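Local structure of cellulosomal scaffoldin (Bacteroides cellulosolvens, 2XBT) at residues 10-15 / 154-159; 25-30 / 114-119; 69-74 / 89-94. The protein probably binds cellulose through this family 3b carbohydrate-binding module, one domain of a much longer cellulosome scaffold that also carries cohesin and dockerin modules. One frame throughout, in Å; residues are numbered along the deposited sequence.

Contact 1: 10-15 / 154-159; sequences LKLLFS and LVYGTP
With CG trans to its backbone N (chi1 177°), Tyr156 swings its ring out from the end of its strand and across to the backbone of 10-15, where it lies against Leu12. The CG of Leu12 is likewise turned away from its own N, and the methylene is what the ring meets: Leu12 CB stands 3.8 Å from the centroid of the Tyr156 ring, 18° off the ring normal, a CH-pi contact over one face, displaced toward the CE2 rim (Leu12 CB to Tyr156 CE2 3.6 Å). Further back, the branch tips Leu10 CD1 and Val155 CG2 meet at 3.9 Å.

Two waters carry the polar side. One donates to Leu10 O (2.7 Å) and to Val155 O (2.9 Å), and sits at the edge of the tyrosine ring, in its plane. The other donates to Leu12 O (2.7 Å) and hydrogen-bonds Tyr156 OH, tying down the far end of the ring.

The two strands run at 56° to each other and are not paired. Val155 and Tyr156 both face Val148, forming a classic beta bulge at the end of strand 153-156. Strand 10-15 is instead hydrogen-bonded to strand 22-34, so the contact joins the two sheets of the module; Leu12 also packs on Met30 from one sheet and Val148 from the other.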
loop_
_atom_site.group_PDB
_atom_site.type_symbol
_atom_site.label_atom_id
_atom_site.label_comp_id
_atom_site.label_asym_id
_atom_site.label_seq_id
_atom_site.Cartn_x
_atom_site.Cartn_y
_atom_site.Cartn_z
ATOM N N LEU A 10 7.700 4.646 -11.586
ATOM C CA LEU A 10 7.408 4.138 -10.235
ATOM C C LEU A 10 7.002 2.668 -10.251
ATOM O O LEU A 10 6.232 2.232 -11.113
ATOM C CB LEU A 10 6.316 4.975 -9.585
ATOM C CG LEU A 10 6.637 6.434 -9.276
ATOM C CD1 LEU A 10 5.397 7.196 -8.861
ATOM C CD2 LEU A 10 7.708 6.522 -8.203
ATOM N N LYS A 11 7.524 1.905 -9.300
ATOM C CA LYS A 11 7.218 0.483 -9.202
ATOM C C LYS A 11 7.026 0.083 -7.746
ATOM O O LYS A 11 7.761 0.544 -6.878
ATOM C CB LYS A 11 8.356 -0.309 -9.837
ATOM C CG LYS A 11 8.355 -1.787 -9.585
ATOM C CD LYS A 11 9.479 -2.442 -10.391
ATOM C CE LYS A 11 9.752 -3.865 -9.937
ATOM N NZ LYS A 11 10.858 -4.510 -10.709
ATOM N N LEU A 12 6.031 -0.766 -7.476
ATOM C CA LEU A 12 5.761 -1.190 -6.109
ATOM C C LEU A 12 6.132 -2.645 -5.916
ATOM O O LEU A 12 5.722 -3.498 -6.699
ATOM C CB LEU A 12 4.279 -1.006 -5.770
ATOM C CG LEU A 12 3.854 -1.250 -4.322
ATOM C CD1 LEU A 12 4.508 -0.230 -3.415
ATOM C CD2 LEU A 12 2.336 -1.192 -4.170
ATOM N N LEU A 13 6.914 -2.912 -4.875
ATOM C CA LEU A 13 7.167 -4.266 -4.418
ATOM C C LEU A 13 6.355 -4.468 -3.144
ATOM O O LEU A 13 6.144 -3.529 -2.380
ATOM C CB LEU A 13 8.660 -4.492 -4.157
ATOM C CG LEU A 13 9.589 -4.323 -5.371
ATOM C CD1 LEU A 13 11.053 -4.385 -4.949
ATOM C CD2 LEU A 13 9.297 -5.381 -6.428
ATOM N N PHE A 14 5.880 -5.687 -2.923
ATOM C CA PHE A 14 4.974 -5.925 -1.817
ATOM C C PHE A 14 5.341 -7.230 -1.116
ATOM O O PHE A 14 5.734 -8.204 -1.766
ATOM C CB PHE A 14 3.528 -6.028 -2.335
ATOM C CG PHE A 14 2.503 -6.224 -1.250
ATOM C CD1 PHE A 14 1.867 -5.133 -0.677
ATOM C CD2 PHE A 14 2.180 -7.497 -0.808
ATOM C CE1 PHE A 14 0.935 -5.304 0.316
ATOM C CE2 PHE A 14 1.255 -7.685 0.190
ATOM C CZ PHE A 14 0.629 -6.591 0.762
ATOM N N SER A 15 5.223 -7.240 0.202
ATOM C CA SER A 15 5.219 -8.495 0.951
ATOM C C SER A 15 4.352 -8.361 2.178
ATOM O O SER A 15 4.021 -7.259 2.592
ATOM C CB SER A 15 6.630 -8.907 1.363
ATOM O OG SER A 15 6.964 -8.339 2.609
ATOM N N LEU A 154 -3.433 7.229 -11.320
ATOM C CA LEU A 154 -2.919 5.862 -11.208
ATOM C C LEU A 154 -1.575 5.654 -11.888
ATOM O O LEU A 154 -1.437 5.840 -13.097
ATOM C CB LEU A 154 -3.940 4.883 -11.790
ATOM C CG LEU A 154 -3.619 3.394 -11.685
ATOM C CD1 LEU A 154 -3.468 2.981 -10.221
ATOM C CD2 LEU A 154 -4.711 2.577 -12.368
ATOM N N VAL A 155 -0.579 5.231 -11.119
ATOM C CA VAL A 155 0.743 4.953 -11.669
ATOM C C VAL A 155 1.143 3.483 -11.557
ATOM O O VAL A 155 2.081 3.038 -12.226
ATOM C CB VAL A 155 1.853 5.835 -11.010
ATOM C CG1 VAL A 155 1.673 7.314 -11.367
ATOM C CG2 VAL A 155 1.852 5.641 -9.494
ATOM N N TYR A 156 0.446 2.715 -10.718
ATOM C CA TYR A 156 0.805 1.302 -10.550
ATOM C C TYR A 156 -0.378 0.515 -10.009
ATOM O O TYR A 156 -1.126 1.011 -9.167
ATOM C CB TYR A 156 2.003 1.118 -9.611
ATOM C CG TYR A 156 2.346 -0.347 -9.360
ATOM C CD1 TYR A 156 3.350 -0.966 -10.080
ATOM C CD2 TYR A 156 1.666 -1.098 -8.404
ATOM C CE1 TYR A 156 3.674 -2.296 -9.875
ATOM C CE2 TYR A 156 1.971 -2.441 -8.195
ATOM C CZ TYR A 156 2.980 -3.034 -8.941
ATOM O OH TYR A 156 3.324 -4.359 -8.752
ATOM N N GLY A 157 -0.539 -0.705 -10.504
ATOM C CA GLY A 157 -1.504 -1.623 -9.929
ATOM C C GLY A 157 -2.858 -1.537 -10.593
ATOM O O GLY A 157 -3.085 -0.696 -11.460
ATOM N N THR A 158 -3.763 -2.409 -10.152
ATOM C CA THR A 158 -5.089 -2.562 -10.733
ATOM C C THR A 158 -6.166 -2.449 -9.672
ATOM O O THR A 158 -6.422 -3.410 -8.950
ATOM C CB THR A 158 -5.228 -3.968 -11.359
ATOM O OG1 THR A 158 -4.127 -4.208 -12.240
ATOM C CG2 THR A 158 -6.558 -4.112 -12.111
ATOM N N PRO A 159 -6.790 -1.271 -9.563
ATOM C CA PRO A 159 -7.909 -1.017 -8.661
ATOM C C PRO A 159 -9.049 -1.972 -9.019
ATOM O O PRO A 159 -9.132 -2.391 -10.172
ATOM C CB PRO A 159 -8.323 0.417 -9.015
ATOM C CG PRO A 159 -7.137 1.023 -9.645
ATOM C CD PRO A 159 -6.463 -0.087 -10.376
HETATM O O HOH W 1 4.230 1.092 -12.520
HETATM O O HOH W 2 3.370 -4.553 -5.782
#

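Contact 2: 25-30 / 114-119; sequences QIYMNM and QGRVAK. Unlike the reference sequence in segment 25-30: Tyr27 (reference Cys).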
loop_
_atom_site.group_PDB
_atom_site.type_symbol
_atom_site.label_atom_id
_atom_site.label_comp_id
_atom_site.label_asym_id
_atom_site.label_seq_id
_atom_site.Cartn_x
_atom_site.Cartn_y
_atom_site.Cartn_z
ATOM N N GLN A 25 -3.964 -9.975 11.821
ATOM C CA GLN A 25 -3.975 -8.606 11.304
ATOM C C GLN A 25 -3.525 -8.609 9.858
ATOM O O GLN A 25 -2.977 -9.596 9.383
ATOM C CB GLN A 25 -3.049 -7.719 12.143
ATOM C CG GLN A 25 -1.641 -8.273 12.297
ATOM C CD GLN A 25 -0.882 -7.641 13.472
ATOM O OE1 GLN A 25 -1.195 -6.535 13.918
ATOM N NE2 GLN A 25 0.106 -8.361 13.981
ATOM N N ILE A 26 -3.766 -7.511 9.146
ATOM C CA ILE A 26 -3.279 -7.397 7.786
ATOM C C ILE A 26 -1.857 -6.857 7.811
ATOM O O ILE A 26 -1.609 -5.831 8.446
ATOM C CB ILE A 26 -4.141 -6.423 6.950
ATOM C CG1 ILE A 26 -5.622 -6.825 7.003
ATOM C CG2 ILE A 26 -3.644 -6.382 5.527
ATOM C CD1 ILE A 26 -6.534 -5.871 6.219
ATOM N N TYR A 27 -0.938 -7.533 7.120
ATOM C CA TYR A 27 0.436 -7.044 6.987
ATOM C C TYR A 27 0.666 -6.428 5.620
ATOM O O TYR A 27 0.321 -7.034 4.599
ATOM C CB TYR A 27 1.444 -8.162 7.191
ATOM C CG TYR A 27 1.410 -8.742 8.572
ATOM C CD1 TYR A 27 2.311 -8.325 9.545
ATOM C CD2 TYR A 27 0.469 -9.701 8.909
ATOM C CE1 TYR A 27 2.272 -8.855 10.823
ATOM C CE2 TYR A 27 0.426 -10.244 10.177
ATOM C CZ TYR A 27 1.322 -9.814 11.131
ATOM O OH TYR A 27 1.273 -10.354 12.390
ATOM N N MET A 28 1.264 -5.242 5.607
ATOM C CA MET A 28 1.594 -4.546 4.373
ATOM C C MET A 28 3.018 -4.032 4.439
ATOM O O MET A 28 3.280 -3.044 5.109
ATOM C CB MET A 28 0.690 -3.328 4.188
ATOM C CG MET A 28 -0.722 -3.620 3.738
ATOM S SD MET A 28 -1.756 -2.190 4.143
ATOM C CE MET A 28 -1.721 -2.343 5.911
ATOM N N ASN A 29 3.927 -4.685 3.735
ATOM C CA ASN A 29 5.289 -4.197 3.652
ATOM C C ASN A 29 5.563 -3.846 2.214
ATOM O O ASN A 29 5.463 -4.694 1.324
ATOM C CB ASN A 29 6.274 -5.257 4.108
ATOM C CG ASN A 29 5.987 -5.754 5.497
ATOM O OD1 ASN A 29 5.806 -4.970 6.430
ATOM N ND2 ASN A 29 5.942 -7.071 5.648
ATOM N N MET A 30 5.908 -2.589 1.981
ATOM C CA MET A 30 5.991 -2.097 0.620
ATOM C C MET A 30 7.274 -1.348 0.362
ATOM O O MET A 30 7.777 -0.644 1.234
ATOM C CB MET A 30 4.801 -1.212 0.326
ATOM C CG MET A 30 3.531 -2.048 0.254
ATOM S SD MET A 30 2.036 -1.093 0.278
ATOM C CE MET A 30 2.127 -0.244 1.842
ATOM N N GLN A 114 6.184 -0.004 6.086
ATOM C CA GLN A 114 5.726 -1.202 6.777
ATOM C C GLN A 114 4.588 -0.830 7.703
ATOM O O GLN A 114 4.749 -0.010 8.592
ATOM C CB GLN A 114 6.861 -1.859 7.562
ATOM C CG GLN A 114 8.052 -2.205 6.703
ATOM C CD GLN A 114 9.173 -2.882 7.472
ATOM O OE1 GLN A 114 9.064 -3.128 8.673
ATOM N NE2 GLN A 114 10.261 -3.189 6.774
ATOM N N GLY A 115 3.426 -1.431 7.477
ATOM C CA GLY A 115 2.253 -1.081 8.244
ATOM C C GLY A 115 1.443 -2.326 8.545
ATOM O O GLY A 115 1.605 -3.364 7.896
ATOM N N ARG A 116 0.567 -2.214 9.530
ATOM C CA ARG A 116 -0.335 -3.303 9.855
ATOM C C ARG A 116 -1.709 -2.731 10.075
ATOM O O ARG A 116 -1.852 -1.592 10.523
ATOM C CB ARG A 116 0.112 -4.018 11.122
ATOM C CG ARG A 116 1.307 -4.924 10.935
ATOM C CD ARG A 116 1.822 -5.377 12.286
ATOM N NE ARG A 116 2.288 -4.245 13.086
ATOM C CZ ARG A 116 1.794 -3.906 14.269
ATOM N NH1 ARG A 116 0.810 -4.612 14.811
ATOM N NH2 ARG A 116 2.292 -2.868 14.915
ATOM N N VAL A 117 -2.725 -3.524 9.761
ATOM C CA VAL A 117 -4.090 -3.151 10.094
ATOM C C VAL A 117 -4.732 -4.238 10.965
ATOM O O VAL A 117 -4.682 -5.433 10.642
ATOM C CB VAL A 117 -4.927 -2.881 8.851
ATOM C CG1 VAL A 117 -6.379 -2.644 9.231
ATOM C CG2 VAL A 117 -4.364 -1.667 8.115
ATOM N N ALA A 118 -5.305 -3.809 12.083
ATOM C CA ALA A 118 -5.923 -4.723 13.041
ATOM C C ALA A 118 -7.224 -4.146 13.602
ATOM O O ALA A 118 -7.457 -2.941 13.539
ATOM C CB ALA A 118 -4.957 -5.038 14.168
ATOM N N LYS A 119 -8.072 -5.014 14.142
ATOM C CA LYS A 119 -9.273 -4.564 14.835
ATOM C C LYS A 119 -8.896 -4.334 16.286
ATOM O O LYS A 119 -7.795 -4.687 16.697
ATOM C CB LYS A 119 -10.364 -5.624 14.741
ATOM C CG LYS A 119 -10.565 -6.154 13.344
ATOM C CD LYS A 119 -11.743 -7.097 13.276
ATOM C CE LYS A 119 -11.727 -7.877 11.976
ATOM N NZ LYS A 119 -12.729 -8.973 11.988
HETATM O O HOH W 3 3.995 -5.179 8.260
#
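Gln25 and Arg116 meet through their polar ends: Arg116 NH1 donates to Gln25 OE1 (2.9 Å), with the oxygen near the guanidinium plane and the amide turned almost perpendicular to it, 83° between the planes. The other half of the amide is held too, since Gln25 NE2 donates to Tyr27 OH at 2.8 Å. Tyr27, a cysteine in the reference sequence, runs alongside Arg116 and points the same way, its CE1 3.8 Å from Arg116 CD. On the reverse face, the thioether chain of Met28 bends at its last torsion (chi3 -69°) and lays CE against Val117 CG2 at 3.5 Å.

Underneath is regular antiparallel pairing. Ile26 with Val117 and Met28 with Gly115 are hydrogen-bonded pairs, two bonds each, while Tyr27 with Arg116 and Asn29 with Gln114 are non-hydrogen-bonded. This places the polar row and the Met28 row on opposite faces of one sheet of the beta sandwich.

A water donates to Asn29 OD1 (2.6 Å) and Gly115 O (3.0 Å), bracing the amide over the backbone. Farther out, a salt bridge from Arg116 NE to Asp64 OD2 anchors the guanidinium, and Met28 packs on Tyr61 of strand 59-66 in its own sheet and on Tyr49 of strand 45-51 in the facing sheet.

Contact 3: 69-74 / 89-94; sequences GSASAT and IEIKLA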
loop_
_atom_site.group_PDB
_atom_site.type_symbol
_atom_site.label_atom_id
_atom_site.label_comp_id
_atom_site.label_asym_id
_atom_site.label_seq_id
_atom_site.Cartn_x
_atom_site.Cartn_y
_atom_site.Cartn_z
ATOM N N GLY A 69 10.364 10.071 5.645
ATOM C CA GLY A 69 9.203 10.789 6.140
ATOM C C GLY A 69 8.336 9.954 7.069
ATOM O O GLY A 69 8.840 9.250 7.958
ATOM N N SER A 70 7.026 10.021 6.845
ATOM C CA SER A 70 6.054 9.310 7.666
ATOM C C SER A 70 4.801 8.969 6.859
ATOM O O SER A 70 4.548 9.546 5.802
ATOM C CB SER A 70 5.655 10.154 8.878
ATOM O OG SER A 70 4.997 11.331 8.452
ATOM N N ALA A 71 4.015 8.036 7.382
ATOM C CA ALA A 71 2.808 7.577 6.709
ATOM C C ALA A 71 1.621 7.654 7.650
ATOM O O ALA A 71 1.769 7.457 8.856
ATOM C CB ALA A 71 2.997 6.146 6.249
ATOM N N SER A 72 0.442 7.923 7.098
ATOM C CA SER A 72 -0.794 7.871 7.877
ATOM C C SER A 72 -1.867 7.227 7.013
ATOM O O SER A 72 -1.709 7.123 5.804
ATOM C CB SER A 72 -1.231 9.265 8.310
ATOM O OG SER A 72 -1.526 10.078 7.200
ATOM N N ALA A 73 -2.958 6.788 7.623
ATOM C CA ALA A 73 -3.937 6.012 6.878
ATOM C C ALA A 73 -5.354 6.406 7.236
ATOM O O ALA A 73 -5.639 6.829 8.363
ATOM C CB ALA A 73 -3.734 4.529 7.125
ATOM N N THR A 74 -6.243 6.263 6.263
ATOM C CA THR A 74 -7.667 6.409 6.486
ATOM C C THR A 74 -8.364 5.178 5.923
ATOM O O THR A 74 -7.832 4.503 5.054
ATOM C CB THR A 74 -8.218 7.668 5.787
ATOM O OG1 THR A 74 -7.978 7.578 4.380
ATOM C CG2 THR A 74 -7.527 8.926 6.329
ATOM N N ILE A 89 -8.070 0.941 2.416
ATOM C CA ILE A 89 -7.186 1.728 3.252
ATOM C C ILE A 89 -6.458 2.649 2.279
ATOM O O ILE A 89 -5.980 2.186 1.239
ATOM C CB ILE A 89 -6.125 0.853 3.912
ATOM C CG1 ILE A 89 -6.781 -0.328 4.630
ATOM C CG2 ILE A 89 -5.275 1.681 4.886
ATOM C CD1 ILE A 89 -5.862 -1.481 4.812
ATOM N N GLU A 90 -6.348 3.924 2.630
ATOM C CA GLU A 90 -5.517 4.843 1.859
ATOM C C GLU A 90 -4.367 5.316 2.710
ATOM O O GLU A 90 -4.571 5.957 3.744
ATOM C CB GLU A 90 -6.308 6.053 1.361
ATOM C CG GLU A 90 -5.451 7.008 0.527
ATOM C CD GLU A 90 -6.288 8.020 -0.235
ATOM O OE1 GLU A 90 -6.592 9.086 0.334
ATOM O OE2 GLU A 90 -6.644 7.745 -1.398
ATOM N N ILE A 91 -3.162 5.008 2.250
ATOM C CA ILE A 91 -1.949 5.413 2.941
ATOM C C ILE A 91 -1.363 6.636 2.248
ATOM O O ILE A 91 -1.187 6.653 1.028
ATOM C CB ILE A 91 -0.950 4.248 2.976
ATOM C CG1 ILE A 91 -1.546 3.075 3.762
ATOM C CG2 ILE A 91 0.384 4.674 3.589
ATOM C CD1 ILE A 91 -0.748 1.810 3.637
ATOM N N LYS A 92 -1.083 7.673 3.030
ATOM C CA LYS A 92 -0.535 8.897 2.476
ATOM C C LYS A 92 0.827 9.118 3.085
ATOM O O LYS A 92 1.000 8.948 4.283
ATOM C CB LYS A 92 -1.424 10.090 2.815
ATOM C CG LYS A 92 -2.644 10.267 1.931
ATOM C CD LYS A 92 -3.263 11.636 2.196
ATOM C CE LYS A 92 -4.442 11.923 1.275
ATOM N NZ LYS A 92 -4.021 11.950 -0.151
ATOM N N LEU A 93 1.799 9.474 2.254
ATOM C CA LEU A 93 3.135 9.780 2.731
ATOM C C LEU A 93 3.193 11.282 2.917
ATOM O O LEU A 93 2.582 12.017 2.155
ATOM C CB LEU A 93 4.166 9.298 1.719
ATOM C CG LEU A 93 4.078 7.783 1.511
ATOM C CD1 LEU A 93 5.046 7.325 0.435
ATOM C CD2 LEU A 93 4.349 7.056 2.830
ATOM N N ALA A 94 3.882 11.738 3.957
ATOM C CA ALA A 94 3.770 13.141 4.353
ATOM C C ALA A 94 4.850 14.032 3.759
ATOM O O ALA A 94 4.588 15.187 3.415
ATOM C CB ALA A 94 3.742 13.280 5.876
HETATM O O HOH W 4 6.880 10.439 3.639
HETATM O O HOH W 5 0.788 11.177 6.042
HETATM O O HOH W 6 -6.351 9.360 2.844
#
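Ser72 with Lys92 and Thr74 with Glu90 are the two hydrogen-bonded pairs here, and each exchanges two backbone bonds: Ser72 N to Lys92 O is 3.0 Å and Lys92 N to Ser72 O 2.9 Å, with Thr74 and Glu90 repeating the pattern. One more bond, from Ala94 N to Ser70 O, continues the pairing just beyond the strands. Between them come the non-hydrogen-bonded pairs Ala71 with Leu93 and Ala73 with Ile91, where CA-H...O contacts such as Ala73 CA to Glu90 O (3.2 Å) fill in the seam.

Apolar contacts gather on the face of Ala71, Ala73, Ile91 and Leu93. The methyl Ala71 CB touches Leu93 CD2 at 3.8 Å and also reaches Ile91 CG2; Ala73 CB meets Ile89 CG2 at 3.9 Å. Short alanines on one strand thus lie beside branched side chains on the other. The two strands are the arms of a beta hairpin, 71-82 with 85-93, which forms one side of an antiparallel sheet of the module. The apolar face of the hairpin turns to the other sheet, with Tyr61 against Ala73 and Ile91, and Val117 against Ile89.

The opposite face is polar and watered. Thr74 and Glu90 lie side by side, pointing the same way, and a single water joins Thr74 OG1 (2.9 Å) to Glu90 OE1 (2.5 Å). A chi1 of 63° places the Ser72 hydroxyl between its own N and carbonyl carbon, and from there a second water links Ser72 OG to Lys92 O.

Charged groups complete this polar face. Glu90 OE2 makes a salt bridge with Arg48 NE on the adjoining strand 45-51, whereas Lys92 NZ makes no more than a long salt bridge to Glu90 OE1, at 3.9 Å. Thr74 OG1 is additionally hydrogen-bonded by Asn76 ND2.

The three contacts are nested along the chain: 69-74/89-94 falls inside the loop closed by 25-30/114-119, and that inside the loop closed by 10-15/154-159. Contact 2 lies within one sheet of the sandwich and contact 3 within the other, while contact 1 spans both near the chain's two ends. Centres of contacts 1 and 2 lie about 16 Å apart, but the contacts touch where strands 10-15 and 22-34 pair, Phe14 CD1 meeting Met30 CG at 3.6 Å. Contacts 2 and 3, centres about 12 Å apart, meet across the core through Val117, Met28 and Met30 against Ile89 and Ile91. Contacts 1 and 3 share a sheet without touching. Together they tie early, middle and final strands into one module.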